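Local atomic coordinates of NS3-like protein (Alongshan virus, PDB entry 6M40), a protein that probably unwinds RNA at the cost of ATP or another ribonucleoside triphosphate, as the helicase domain of a viral NS3-like protein. Residues D110-L115 against S141-I146; Y168-R173 against G298-R303; V265-Q270 against A291-R296; Y274-V279 against S405-A410; T374-E379 against D409-R414. All coordinates share one frame; numbering follows the deposited sequence.

Contact 1: D110-L115 against S141-I146; sequences DVSYVL and SKAACI
Tyr113 pairs with Cys145 and Val114 with Ile146 in parallel register, the chain directions only 8° apart. Tyr113 N gives its hydrogen to Ala144 O (3.1 Å), Tyr113 O takes that of Ile146 N (3.1 Å), and Leu115 N reaches Ile146 O (3.0 Å). Val114 and Ile146 lie side by side, Val114 CG2 4.1 Å from Ile146 CB, on the face packed by helix 31-42. Tyr113 and Cys145 occupy the other face, under helix 123-136. Before the regular pairing starts, a side chain extends the ladder: Ser112 OG, held beside its own backbone N (chi1 -73°), accepts from Ala144 N at 2.8 Å with a fairly straight N-H...O of 162°. Toward Asp110 and Lys142 the contact loosens. Lys142 leads its amine away into the exposed region, and Asp110 turns from the partner to bond Asn47. The pairing belongs to a right-handed beta-alpha-beta crossover in the first RecA-like domain, where strand 111-116 runs into the DETH (Walker B, motif II) sequence of NS3-type helicases.

Contact 2: Y168-R173 against G298-R303; sequences YPIVDR and GRIGRR
Tyr168 sets the edge of its ring against the backbone of the loop after helix 290-297, while Ile170 crosses Ile300 at about a right angle. The tyrosine ring leaves the backbone on the side of its own N (chi1 -64°), which carries CD1 and CE1 along the chain past Gly301. Gly301 O and Arg302 O both lie at the ring edge, near its plane, with Tyr168 CD1 3.4 Å from Arg302 O. The backbone behind the ring is fixed as well: Tyr168 N donates to Gly301 O at 2.9 Å, nearly straight (169°). Arg302 O has a true donor outside the contact, the side-chain amide of Asn167. In the isoleucine pair both branches of Ile170 converge on one methyl: Ile300 CD1 sits 3.4 Å from Ile170 CG2 and 3.7 Å from Ile170 CD1. Ile170 CD1 also rests on Gly301 CA (3.7 Å). Thus one backbone bond and apolar packing join the start of strand 170-175 and the residues just before it to the loop. They engage the motif VI backbone and Ile300, and no salt bridge joins the two segments. In related helicases that motif lies at the nucleotide cleft, probably here too.

Contact 3: V265-Q270 against A291-R296; sequences VFDTCQ and AQTCQR
Motif VI of the helicase core, the QRRGRIGR sequence, starts on helix 290-297, and its Arg296 reaches Asp267 and Gln270 where central strand 264-276 is interrupted. The arginine chain is extended from CG to NE and ends in a two-pronged, end-on grip on a single acceptor: Arg296 NH1 and NH2 donate to Gln270 O at 3.3 and 3.2 Å. The oxygen lies close to the guanidinium plane, yet both nitrogens come to it from the same face of the carbonyl, above its plane. Asp267 meets the arginine crosswise, with carboxylate and guanidinium planes 78° apart, and Asp267 OD1 makes a long salt bridge to Arg296 NH1 (3.5 Å). Helix 291-296 runs nearly antiparallel to strand 265-267, at 160°, with axes 10.0 Å apart, the usual layering of helix on sheet in the second RecA-like domain. Asp267 has further partners. Asp267 OD1 accepts from Cys269 N at 2.8 Å in an Asx turn at the break in the strand, and Asp267 OD2 is bonded to Tyr308 OH. Thr293 CG2 touches Cys269 SG at 4.0 Å. At the other end a methyl, Val265 CG1, rests against the carbonyl oxygen of Arg296, 3.7 Å from Arg296 O. Thr293 OG1 turns back to Gln290 O within the helix.

Contact 4: Y274-V279 against S405-A410; sequences YLVTAV and SYFNDA
Phe407 offers the edge of its ring to Val276, with Phe407 CE1 4.2 Å from Val276 CG1 and the methyl near the ring plane; the two side chains cross at about a right angle. Although the CB of Phe407 starts away from the partner segment, CG lies anti to the backbone N (chi1 -161°), which brings the ring round to Val276, and around it gather Leu331, Ala354 and Leu358. Val276 is packed by the same helical layer, touching Leu331, Val351 and Ala354. The second flat group, the ring of Tyr274, meets Ala410: Tyr274 CE1 lies 4.3 Å from Ala410 CB, and the carbonyl oxygen of Ala410 stands obliquely to the ring, 3.9 Å from Tyr274 OH. Tyr272 makes an edge-to-face contact with this tyrosine. Strands 264-276 and 281-287 form the long beta hairpin that, as in other NS3 helicases, projects from the second RecA-like domain onto the helical C-terminal domain, and residues 405-410 run from its tip back along the end of strand 264-276. At the tip the one hydrogen bond between the two segments forms: Asn408 N donates to Val279 O at 2.9 Å with an N-H...O angle of 156°. Asn408 also bonds through its backbone to Thr281, on the returning strand. Asn408 CB rests 3.6 Å from Val279 O. Val279 is exposed, its CB pointing away from the loop.

Contact 5: T374-E379 against D409-R414; sequences TETLTE and DARWER
Thr376 is the N-cap of helix 377-383, and Trp412 closes on it: Trp412 NE1 donates to Thr376 OG1 at 3.3 Å, nearly in the indole plane. The same hydroxyl accepts from Glu379 N (3.1 Å), the capping bond proper, for which chi1 of 64° turns it inward between N and carbonyl carbon. A second, weak bond runs from Trp412 NE1 to Thr378 OG1. That hydroxyl, Thr378 OG1, gives its own proton to Asp409 OD2 at 2.7 Å, on the anti lone pair. Asp409 is further held by Arg411 within a type I turn: Arg411 NE reaches Asp409 OD1 at 3.0 Å on the syn side, and Arg411 NH2 forms a salt bridge to Asp409 OD2 at 2.8 Å. Thr281 OG1 also bonds Asp409 OD1. Glu332 is a second partner for Arg411 NH2 and takes the hydrogen of Leu377 N, so this carboxylate serves both segments. Glu379 is paired with Arg400. Thr376 CG2 lies over one face of the Arg411 guanidinium, 3.3 Å from Arg411 NH1.

From the N terminus, contact 1 closes a short loop within the first RecA-like domain and is finished before the others begin. The chain then passes from strand 145-149 to strand 170-175, where contact 2 opens a long loop that closes at 298-303. Contact 3 is nested inside it and touches it through Val265 and Ile300, both serving the sheet of the second RecA-like domain. Contact 4 starts further along strand 264-276, inside that loop, but closes only at 405-410, so it crosses contacts 2 and 3 and ties the hairpin to the C-terminal region. Contact 5 opens within contact 4's loop, shares Asp409 and Ala410 with it, and brings helix 377-383 to the same last modelled segment.

Contact 1: D110-L115 against S141-I146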
# COMPACT_ATOMS: atom_id res chain seq x y z
N ASP A 110 0.20 26.93 -6.53
CA ASP A 110 -1.02 27.23 -5.79
C ASP A 110 -1.83 25.97 -5.53
O ASP A 110 -3.06 26.04 -5.38
CB ASP A 110 -1.87 28.26 -6.56
CG ASP A 110 -2.34 27.75 -7.92
OD1 ASP A 110 -1.63 26.93 -8.55
OD2 ASP A 110 -3.42 28.17 -8.37
N VAL A 111 -1.17 24.82 -5.46
CA VAL A 111 -1.84 23.54 -5.24
C VAL A 111 -1.23 22.90 -4.01
O VAL A 111 -0.04 22.56 -4.00
CB VAL A 111 -1.72 22.61 -6.45
CG1 VAL A 111 -2.50 21.33 -6.19
CG2 VAL A 111 -2.22 23.29 -7.71
N SER A 112 -2.06 22.69 -2.99
CA SER A 112 -1.67 21.98 -1.78
C SER A 112 -2.23 20.56 -1.82
O SER A 112 -3.23 20.29 -2.48
CB SER A 112 -2.15 22.72 -0.54
OG SER A 112 -1.39 23.89 -0.34
N TYR A 113 -1.54 19.65 -1.14
CA TYR A 113 -1.85 18.23 -1.19
C TYR A 113 -2.12 17.73 0.22
O TYR A 113 -1.63 18.29 1.20
CB TYR A 113 -0.70 17.47 -1.90
CG TYR A 113 -0.34 18.08 -3.26
CD1 TYR A 113 0.50 19.19 -3.35
CD2 TYR A 113 -0.86 17.57 -4.45
CE1 TYR A 113 0.82 19.76 -4.58
CE2 TYR A 113 -0.55 18.14 -5.69
CZ TYR A 113 0.30 19.24 -5.74
OH TYR A 113 0.62 19.81 -6.95
N VAL A 114 -2.97 16.71 0.33
CA VAL A 114 -3.20 15.98 1.58
C VAL A 114 -3.11 14.50 1.24
O VAL A 114 -3.94 13.99 0.48
CB VAL A 114 -4.57 16.30 2.22
CG1 VAL A 114 -4.90 15.27 3.28
CG2 VAL A 114 -4.59 17.70 2.82
N LEU A 115 -2.13 13.81 1.81
CA LEU A 115 -1.89 12.41 1.51
C LEU A 115 -2.14 11.56 2.74
O LEU A 115 -1.64 11.86 3.82
CB LEU A 115 -0.46 12.20 1.01
CG LEU A 115 -0.12 12.59 -0.42
CD1 LEU A 115 -0.32 14.06 -0.70
CD2 LEU A 115 1.32 12.18 -0.67
N SER A 141 7.02 28.99 -3.50
CA SER A 141 5.83 28.18 -3.31
C SER A 141 4.81 28.90 -2.42
O SER A 141 5.17 29.60 -1.48
CB SER A 141 6.17 26.84 -2.66
OG SER A 141 5.00 26.30 -2.07
N LYS A 142 3.54 28.69 -2.72
CA LYS A 142 2.43 29.17 -1.91
C LYS A 142 1.43 28.04 -1.68
O LYS A 142 0.22 28.18 -1.91
CB LYS A 142 1.79 30.39 -2.55
CG LYS A 142 2.58 31.67 -2.29
CD LYS A 142 2.33 32.73 -3.34
CE LYS A 142 3.58 33.56 -3.59
NZ LYS A 142 3.61 34.10 -4.97
N ALA A 143 1.95 26.91 -1.22
CA ALA A 143 1.14 25.73 -0.94
C ALA A 143 1.89 24.87 0.07
O ALA A 143 3.10 25.02 0.26
CB ALA A 143 0.84 24.94 -2.22
N ALA A 144 1.15 23.98 0.72
CA ALA A 144 1.71 23.08 1.72
C ALA A 144 1.22 21.66 1.45
O ALA A 144 0.29 21.44 0.66
CB ALA A 144 1.33 23.51 3.14
N CYS A 145 1.85 20.69 2.13
CA CYS A 145 1.42 19.30 2.11
C CYS A 145 1.13 18.86 3.54
O CYS A 145 1.74 19.35 4.49
CB CYS A 145 2.48 18.39 1.48
SG CYS A 145 2.13 16.61 1.52
N ILE A 146 0.19 17.93 3.69
CA ILE A 146 -0.09 17.30 4.96
C ILE A 146 0.02 15.79 4.76
O ILE A 146 -0.84 15.19 4.10
CB ILE A 146 -1.47 17.69 5.52
CG1 ILE A 146 -1.48 19.18 5.85
CG2 ILE A 146 -1.79 16.87 6.76
CD1 ILE A 146 -2.79 19.69 6.38

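Contact 2: Y168-R173 against G298-R303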
# COMPACT_ATOMS: atom_id res chain seq x y z
N TYR A 168 -11.38 1.94 19.78
CA TYR A 168 -11.71 1.05 20.88
C TYR A 168 -10.47 0.30 21.33
O TYR A 168 -9.51 0.14 20.57
CB TYR A 168 -12.79 0.04 20.45
CG TYR A 168 -14.12 0.68 20.12
CD1 TYR A 168 -14.34 1.25 18.87
CD2 TYR A 168 -15.16 0.70 21.04
CE1 TYR A 168 -15.54 1.84 18.56
CE2 TYR A 168 -16.38 1.28 20.73
CZ TYR A 168 -16.56 1.85 19.49
OH TYR A 168 -17.76 2.43 19.16
N PRO A 169 -10.43 -0.18 22.57
CA PRO A 169 -9.28 -0.98 23.01
C PRO A 169 -9.12 -2.22 22.15
O PRO A 169 -10.07 -2.71 21.53
CB PRO A 169 -9.63 -1.34 24.47
CG PRO A 169 -11.12 -1.22 24.54
CD PRO A 169 -11.47 -0.09 23.62
N ILE A 170 -7.88 -2.71 22.10
CA ILE A 170 -7.55 -3.96 21.43
C ILE A 170 -6.73 -4.80 22.40
O ILE A 170 -5.86 -4.28 23.10
CB ILE A 170 -6.75 -3.72 20.13
CG1 ILE A 170 -7.56 -2.86 19.15
CG2 ILE A 170 -6.38 -5.05 19.48
CD1 ILE A 170 -6.79 -2.43 17.93
N VAL A 171 -7.02 -6.09 22.44
CA VAL A 171 -6.33 -7.02 23.33
C VAL A 171 -5.31 -7.79 22.51
O VAL A 171 -5.65 -8.41 21.49
CB VAL A 171 -7.32 -7.98 24.02
CG1 VAL A 171 -6.57 -9.00 24.87
CG2 VAL A 171 -8.31 -7.19 24.87
N ASP A 172 -4.06 -7.75 22.95
CA ASP A 172 -2.96 -8.43 22.27
C ASP A 172 -2.68 -9.75 22.97
O ASP A 172 -2.36 -9.77 24.17
CB ASP A 172 -1.71 -7.56 22.25
CG ASP A 172 -1.89 -6.33 21.41
OD1 ASP A 172 -2.05 -6.47 20.18
OD2 ASP A 172 -1.91 -5.22 21.98
N ARG A 173 -2.78 -10.84 22.23
CA ARG A 173 -2.53 -12.17 22.74
C ARG A 173 -1.52 -12.85 21.83
O ARG A 173 -1.09 -12.30 20.82
CB ARG A 173 -3.83 -12.97 22.85
CG ARG A 173 -4.82 -12.35 23.83
CD ARG A 173 -6.10 -13.16 23.91
NE ARG A 173 -7.08 -12.55 24.79
CZ ARG A 173 -8.29 -13.06 25.03
NH1 ARG A 173 -8.65 -14.20 24.45
NH2 ARG A 173 -9.13 -12.43 25.84
N GLY A 298 -4.56 -2.76 12.88
CA GLY A 298 -5.47 -1.63 12.83
C GLY A 298 -6.82 -1.89 12.18
O GLY A 298 -7.57 -0.93 11.96
N ARG A 299 -7.14 -3.14 11.85
CA ARG A 299 -8.44 -3.40 11.25
C ARG A 299 -9.54 -3.61 12.28
O ARG A 299 -10.72 -3.47 11.94
CB ARG A 299 -8.35 -4.62 10.33
CG ARG A 299 -7.49 -4.41 9.07
CD ARG A 299 -8.01 -3.28 8.17
NE ARG A 299 -9.02 -3.71 7.21
CZ ARG A 299 -9.65 -2.90 6.37
NH1 ARG A 299 -9.39 -1.59 6.38
NH2 ARG A 299 -10.54 -3.37 5.51
N ILE A 300 -9.22 -3.90 13.54
CA ILE A 300 -10.22 -4.44 14.45
C ILE A 300 -10.70 -3.41 15.46
O ILE A 300 -11.81 -3.52 15.97
CB ILE A 300 -9.71 -5.69 15.21
CG1 ILE A 300 -8.20 -5.91 15.01
CG2 ILE A 300 -10.49 -6.92 14.82
CD1 ILE A 300 -7.40 -5.69 16.27
N GLY A 301 -9.85 -2.45 15.82
CA GLY A 301 -10.24 -1.55 16.89
C GLY A 301 -11.07 -0.37 16.46
O GLY A 301 -11.29 0.52 17.29
N ARG A 302 -11.56 -0.34 15.22
CA ARG A 302 -12.13 0.90 14.70
C ARG A 302 -13.56 1.12 15.19
O ARG A 302 -13.89 2.21 15.68
CB ARG A 302 -12.10 0.90 13.17
CG ARG A 302 -10.99 0.09 12.53
CD ARG A 302 -11.17 0.04 11.02
NE ARG A 302 -10.63 1.20 10.30
CZ ARG A 302 -9.34 1.36 10.01
NH1 ARG A 302 -8.45 0.47 10.43
NH2 ARG A 302 -8.94 2.42 9.32
N ARG A 303 -14.42 0.11 15.04
CA ARG A 303 -15.83 0.25 15.37
C ARG A 303 -16.25 -0.60 16.55
O ARG A 303 -17.43 -0.58 16.93
CB ARG A 303 -16.69 -0.14 14.16
CG ARG A 303 -16.42 0.66 12.90
CD ARG A 303 -17.59 0.51 11.93
NE ARG A 303 -17.17 0.21 10.57
CZ ARG A 303 -17.96 -0.32 9.64
NH1 ARG A 303 -19.22 -0.62 9.94
NH2 ARG A 303 -17.49 -0.56 8.43

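Contact 3: V265-Q270 against A291-R296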
# COMPACT_ATOMS: atom_id res chain seq x y z
N VAL A 265 -8.65 -10.50 14.69
CA VAL A 265 -7.68 -10.62 13.60
C VAL A 265 -6.60 -11.62 14.02
O VAL A 265 -6.03 -11.50 15.10
CB VAL A 265 -7.04 -9.26 13.26
CG1 VAL A 265 -5.71 -9.46 12.54
CG2 VAL A 265 -7.97 -8.41 12.43
N PHE A 266 -6.31 -12.58 13.14
CA PHE A 266 -5.22 -13.54 13.36
C PHE A 266 -4.11 -13.25 12.36
O PHE A 266 -4.33 -13.29 11.15
CB PHE A 266 -5.72 -14.97 13.22
CG PHE A 266 -6.62 -15.40 14.34
CD1 PHE A 266 -7.97 -15.09 14.31
CD2 PHE A 266 -6.11 -16.08 15.43
CE1 PHE A 266 -8.80 -15.47 15.34
CE2 PHE A 266 -6.94 -16.46 16.46
CZ PHE A 266 -8.29 -16.15 16.42
N ASP A 267 -2.91 -12.97 12.88
CA ASP A 267 -1.79 -12.51 12.06
C ASP A 267 -0.76 -13.63 11.94
O ASP A 267 -0.16 -14.04 12.93
CB ASP A 267 -1.16 -11.26 12.66
CG ASP A 267 -0.49 -10.37 11.61
OD1 ASP A 267 -0.08 -10.87 10.53
OD2 ASP A 267 -0.36 -9.15 11.87
N THR A 268 -0.57 -14.12 10.72
CA THR A 268 0.61 -14.91 10.41
C THR A 268 1.88 -14.15 10.75
O THR A 268 2.87 -14.74 11.20
CB THR A 268 0.63 -15.28 8.93
OG1 THR A 268 -0.67 -15.67 8.50
CG2 THR A 268 1.62 -16.40 8.67
N CYS A 269 1.86 -12.83 10.54
CA CYS A 269 3.04 -11.99 10.65
C CYS A 269 4.08 -12.37 9.60
O CYS A 269 5.28 -12.47 9.87
CB CYS A 269 3.61 -12.04 12.07
SG CYS A 269 2.62 -11.07 13.23
N GLN A 270 3.60 -12.56 8.36
CA GLN A 270 4.42 -13.01 7.25
C GLN A 270 3.82 -12.50 5.94
O GLN A 270 2.60 -12.42 5.79
CB GLN A 270 4.52 -14.55 7.21
CG GLN A 270 5.17 -15.18 8.44
CD GLN A 270 5.49 -16.65 8.25
OE1 GLN A 270 4.80 -17.36 7.51
NE2 GLN A 270 6.54 -17.12 8.91
N ALA A 291 5.30 -1.75 9.93
CA ALA A 291 4.19 -0.98 9.38
C ALA A 291 3.11 -1.89 8.82
O ALA A 291 1.92 -1.54 8.85
CB ALA A 291 4.71 -0.03 8.31
N GLN A 292 3.50 -3.05 8.30
CA GLN A 292 2.52 -4.00 7.79
C GLN A 292 1.62 -4.52 8.91
O GLN A 292 0.39 -4.45 8.81
CB GLN A 292 3.25 -5.16 7.11
CG GLN A 292 2.35 -6.22 6.50
CD GLN A 292 1.71 -5.76 5.22
OE1 GLN A 292 0.49 -5.85 5.06
NE2 GLN A 292 2.52 -5.25 4.30
N THR A 293 2.22 -5.05 9.97
CA THR A 293 1.44 -5.57 11.09
C THR A 293 0.66 -4.47 11.80
O THR A 293 -0.45 -4.71 12.29
CB THR A 293 2.35 -6.27 12.09
OG1 THR A 293 3.36 -5.36 12.53
CG2 THR A 293 3.00 -7.50 11.48
N CYS A 294 1.22 -3.27 11.85
CA CYS A 294 0.50 -2.15 12.44
C CYS A 294 -0.82 -1.89 11.72
O CYS A 294 -1.79 -1.46 12.34
CB CYS A 294 1.37 -0.90 12.42
SG CYS A 294 0.50 0.55 13.02
N GLN A 295 -0.86 -2.12 10.41
CA GLN A 295 -2.08 -1.94 9.64
C GLN A 295 -2.98 -3.17 9.68
O GLN A 295 -4.21 -3.03 9.71
CB GLN A 295 -1.75 -1.60 8.19
CG GLN A 295 -1.49 -0.11 7.94
CD GLN A 295 -2.77 0.69 7.81
OE1 GLN A 295 -2.94 1.71 8.47
NE2 GLN A 295 -3.67 0.24 6.94
N ARG A 296 -2.39 -4.36 9.70
CA ARG A 296 -3.16 -5.58 9.86
C ARG A 296 -3.86 -5.60 11.21
O ARG A 296 -5.02 -6.03 11.31
CB ARG A 296 -2.25 -6.80 9.73
CG ARG A 296 -1.76 -7.07 8.32
CD ARG A 296 -0.68 -8.16 8.32
NE ARG A 296 -0.54 -8.77 7.01
CZ ARG A 296 0.44 -9.60 6.66
NH1 ARG A 296 1.40 -9.91 7.53
NH2 ARG A 296 0.46 -10.12 5.44

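Contact 4: Y274-V279 against S405-A410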
# COMPACT_ATOMS: atom_id res chain seq x y z
N TYR A 274 8.49 -9.90 -3.25
CA TYR A 274 9.56 -10.18 -4.20
C TYR A 274 10.78 -9.37 -3.77
O TYR A 274 10.64 -8.22 -3.33
CB TYR A 274 9.14 -9.84 -5.63
CG TYR A 274 8.30 -10.93 -6.29
CD1 TYR A 274 8.89 -12.08 -6.78
CD2 TYR A 274 6.91 -10.79 -6.42
CE1 TYR A 274 8.13 -13.08 -7.38
CE2 TYR A 274 6.15 -11.78 -7.02
CZ TYR A 274 6.77 -12.92 -7.50
OH TYR A 274 6.02 -13.91 -8.10
N LEU A 275 11.96 -9.98 -3.86
CA LEU A 275 13.19 -9.39 -3.35
C LEU A 275 14.26 -9.41 -4.44
O LEU A 275 14.28 -10.30 -5.29
CB LEU A 275 13.72 -10.15 -2.10
CG LEU A 275 12.78 -10.16 -0.90
CD1 LEU A 275 13.24 -11.06 0.25
CD2 LEU A 275 12.62 -8.73 -0.39
N VAL A 276 15.15 -8.42 -4.40
CA VAL A 276 16.24 -8.32 -5.38
C VAL A 276 17.39 -9.22 -4.93
O VAL A 276 17.87 -9.11 -3.80
CB VAL A 276 16.71 -6.87 -5.53
CG1 VAL A 276 17.77 -6.78 -6.61
CG2 VAL A 276 15.55 -5.94 -5.84
N THR A 277 17.86 -10.08 -5.84
CA THR A 277 18.79 -11.14 -5.47
C THR A 277 20.14 -11.05 -6.18
O THR A 277 20.96 -11.96 -6.01
CB THR A 277 18.18 -12.52 -5.77
OG1 THR A 277 18.18 -12.74 -7.18
CG2 THR A 277 16.76 -12.58 -5.26
N ALA A 278 20.39 -10.02 -6.98
CA ALA A 278 21.66 -9.79 -7.66
C ALA A 278 21.72 -10.48 -9.02
O ALA A 278 22.57 -10.13 -9.85
CB ALA A 278 22.85 -10.24 -6.80
N VAL A 279 20.88 -11.48 -9.26
CA VAL A 279 20.64 -11.99 -10.60
C VAL A 279 19.29 -11.55 -11.14
O VAL A 279 18.98 -11.86 -12.30
CB VAL A 279 20.74 -13.53 -10.64
CG1 VAL A 279 21.35 -13.99 -11.97
CG2 VAL A 279 21.52 -14.06 -9.46
N SER A 405 19.74 -11.50 -19.64
CA SER A 405 21.14 -11.84 -19.48
C SER A 405 21.68 -11.38 -18.13
O SER A 405 22.65 -11.97 -17.63
CB SER A 405 21.99 -11.22 -20.60
OG SER A 405 21.66 -11.75 -21.87
N TYR A 406 21.11 -10.33 -17.55
CA TYR A 406 21.66 -9.82 -16.29
C TYR A 406 20.61 -9.62 -15.20
O TYR A 406 20.92 -9.85 -14.03
CB TYR A 406 22.42 -8.48 -16.50
CG TYR A 406 21.80 -7.50 -17.47
CD1 TYR A 406 21.90 -7.69 -18.84
CD2 TYR A 406 21.13 -6.36 -17.02
CE1 TYR A 406 21.35 -6.80 -19.73
CE2 TYR A 406 20.58 -5.46 -17.91
CZ TYR A 406 20.69 -5.69 -19.26
OH TYR A 406 20.15 -4.82 -20.18
N PHE A 407 19.40 -9.19 -15.53
CA PHE A 407 18.34 -9.04 -14.53
C PHE A 407 17.16 -9.92 -14.91
O PHE A 407 16.46 -9.65 -15.89
CB PHE A 407 17.90 -7.59 -14.39
CG PHE A 407 17.18 -7.31 -13.11
CD1 PHE A 407 17.88 -7.18 -11.93
CD2 PHE A 407 15.80 -7.16 -13.09
CE1 PHE A 407 17.24 -6.91 -10.75
CE2 PHE A 407 15.14 -6.88 -11.90
CZ PHE A 407 15.86 -6.75 -10.73
N ASN A 408 16.92 -10.95 -14.11
CA ASN A 408 15.84 -11.89 -14.34
C ASN A 408 14.71 -11.55 -13.37
O ASN A 408 14.68 -12.02 -12.23
CB ASN A 408 16.33 -13.32 -14.16
CG ASN A 408 15.31 -14.34 -14.57
OD1 ASN A 408 14.36 -14.04 -15.27
ND2 ASN A 408 15.51 -15.57 -14.13
N ASP A 409 13.79 -10.71 -13.82
CA ASP A 409 12.62 -10.37 -13.02
C ASP A 409 11.69 -11.57 -12.98
O ASP A 409 11.17 -12.00 -14.01
CB ASP A 409 11.91 -9.15 -13.59
CG ASP A 409 11.20 -8.35 -12.52
OD1 ASP A 409 10.87 -8.92 -11.46
OD2 ASP A 409 10.99 -7.13 -12.74
N ALA A 410 11.47 -12.11 -11.78
CA ALA A 410 10.60 -13.27 -11.61
C ALA A 410 9.14 -12.89 -11.54
O ALA A 410 8.28 -13.77 -11.32
CB ALA A 410 11.01 -14.05 -10.37

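Contact 5: T374-E379 against D409-R414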
# COMPACT_ATOMS: atom_id res chain seq x y z
N THR A 374 1.85 -1.34 -17.43
CA THR A 374 2.94 -2.29 -17.22
C THR A 374 3.18 -2.34 -15.72
O THR A 374 3.50 -1.31 -15.12
CB THR A 374 4.22 -1.85 -17.94
OG1 THR A 374 3.91 -1.32 -19.23
CG2 THR A 374 5.19 -3.02 -18.12
N GLU A 375 2.99 -3.51 -15.10
CA GLU A 375 3.12 -3.56 -13.65
C GLU A 375 4.56 -3.32 -13.21
O GLU A 375 4.80 -2.62 -12.22
CB GLU A 375 2.58 -4.89 -13.11
CG GLU A 375 3.50 -6.09 -13.22
CD GLU A 375 3.83 -6.46 -14.65
OE1 GLU A 375 3.38 -5.75 -15.56
OE2 GLU A 375 4.53 -7.47 -14.85
N THR A 376 5.52 -3.84 -13.97
CA THR A 376 6.93 -3.74 -13.61
C THR A 376 7.61 -2.63 -14.42
O THR A 376 7.43 -2.55 -15.63
CB THR A 376 7.65 -5.06 -13.86
OG1 THR A 376 7.63 -5.36 -15.27
CG2 THR A 376 6.99 -6.19 -13.09
N LEU A 377 8.38 -1.79 -13.73
CA LEU A 377 9.21 -0.82 -14.43
C LEU A 377 10.24 -1.53 -15.30
O LEU A 377 10.58 -1.04 -16.38
CB LEU A 377 9.90 0.09 -13.42
CG LEU A 377 10.88 1.17 -13.88
CD1 LEU A 377 10.29 2.04 -14.97
CD2 LEU A 377 11.27 2.02 -12.69
N THR A 378 10.72 -2.69 -14.86
CA THR A 378 11.66 -3.45 -15.68
C THR A 378 11.06 -3.76 -17.06
O THR A 378 11.75 -3.64 -18.08
CB THR A 378 12.06 -4.74 -14.97
OG1 THR A 378 10.94 -5.63 -14.93
CG2 THR A 378 12.52 -4.46 -13.56
N GLU A 379 9.79 -4.15 -17.11
CA GLU A 379 9.19 -4.46 -18.40
C GLU A 379 8.87 -3.19 -19.19
O GLU A 379 8.88 -3.22 -20.42
CB GLU A 379 7.92 -5.30 -18.22
CG GLU A 379 7.30 -5.74 -19.56
CD GLU A 379 6.12 -6.69 -19.39
OE1 GLU A 379 5.61 -6.85 -18.26
OE2 GLU A 379 5.69 -7.28 -20.41
N ASP A 409 13.79 -10.71 -13.82
CA ASP A 409 12.62 -10.37 -13.02
C ASP A 409 11.69 -11.57 -12.98
O ASP A 409 11.17 -12.00 -14.01
CB ASP A 409 11.91 -9.15 -13.59
CG ASP A 409 11.20 -8.35 -12.52
OD1 ASP A 409 10.87 -8.92 -11.46
OD2 ASP A 409 10.99 -7.13 -12.74
N ALA A 410 11.47 -12.11 -11.78
CA ALA A 410 10.60 -13.27 -11.61
C ALA A 410 9.14 -12.89 -11.54
O ALA A 410 8.28 -13.77 -11.32
CB ALA A 410 11.01 -14.05 -10.37
N ARG A 411 8.84 -11.61 -11.75
CA ARG A 411 7.46 -11.12 -11.86
C ARG A 411 6.94 -11.11 -13.30
O ARG A 411 5.74 -10.83 -13.52
CB ARG A 411 7.36 -9.73 -11.28
CG ARG A 411 7.61 -9.70 -9.79
CD ARG A 411 7.60 -8.32 -9.25
NE ARG A 411 8.75 -7.59 -9.80
CZ ARG A 411 8.77 -6.30 -10.12
NH1 ARG A 411 7.68 -5.54 -9.93
NH2 ARG A 411 9.87 -5.72 -10.63
N TRP A 412 7.82 -11.48 -14.25
CA TRP A 412 7.42 -11.68 -15.64
C TRP A 412 6.75 -13.04 -15.87
O TRP A 412 6.44 -13.43 -17.03
CB TRP A 412 8.63 -11.51 -16.56
CG TRP A 412 9.17 -10.09 -16.62
CD1 TRP A 412 8.65 -8.97 -16.02
CD2 TRP A 412 10.34 -9.64 -17.34
NE1 TRP A 412 9.42 -7.87 -16.32
CE2 TRP A 412 10.45 -8.25 -17.12
CE3 TRP A 412 11.29 -10.28 -18.14
CZ2 TRP A 412 11.49 -7.49 -17.67
CZ3 TRP A 412 12.31 -9.53 -18.69
CH2 TRP A 412 12.40 -8.15 -18.45
N GLU A 413 6.52 -13.79 -14.79
CA GLU A 413 5.77 -15.04 -14.80
C GLU A 413 4.50 -14.93 -13.97
O GLU A 413 3.39 -15.03 -14.51
CB GLU A 413 6.64 -16.20 -14.29
CG GLU A 413 8.07 -16.21 -14.83
CD GLU A 413 9.07 -16.84 -13.87
OE1 GLU A 413 8.76 -16.98 -12.67
OE2 GLU A 413 10.18 -17.19 -14.32
N ARG A 414 4.64 -14.69 -12.67
CA ARG A 414 3.51 -14.60 -11.75
C ARG A 414 3.67 -13.40 -10.82
O ARG A 414 3.31 -12.28 -11.18
CB ARG A 414 3.39 -15.89 -10.95
CG ARG A 414 3.09 -17.09 -11.83
CD ARG A 414 3.33 -18.43 -11.16
NE ARG A 414 3.18 -19.51 -12.13
CZ ARG A 414 3.33 -20.81 -11.86
NH1 ARG A 414 3.64 -21.20 -10.63
NH2 ARG A 414 3.16 -21.70 -12.82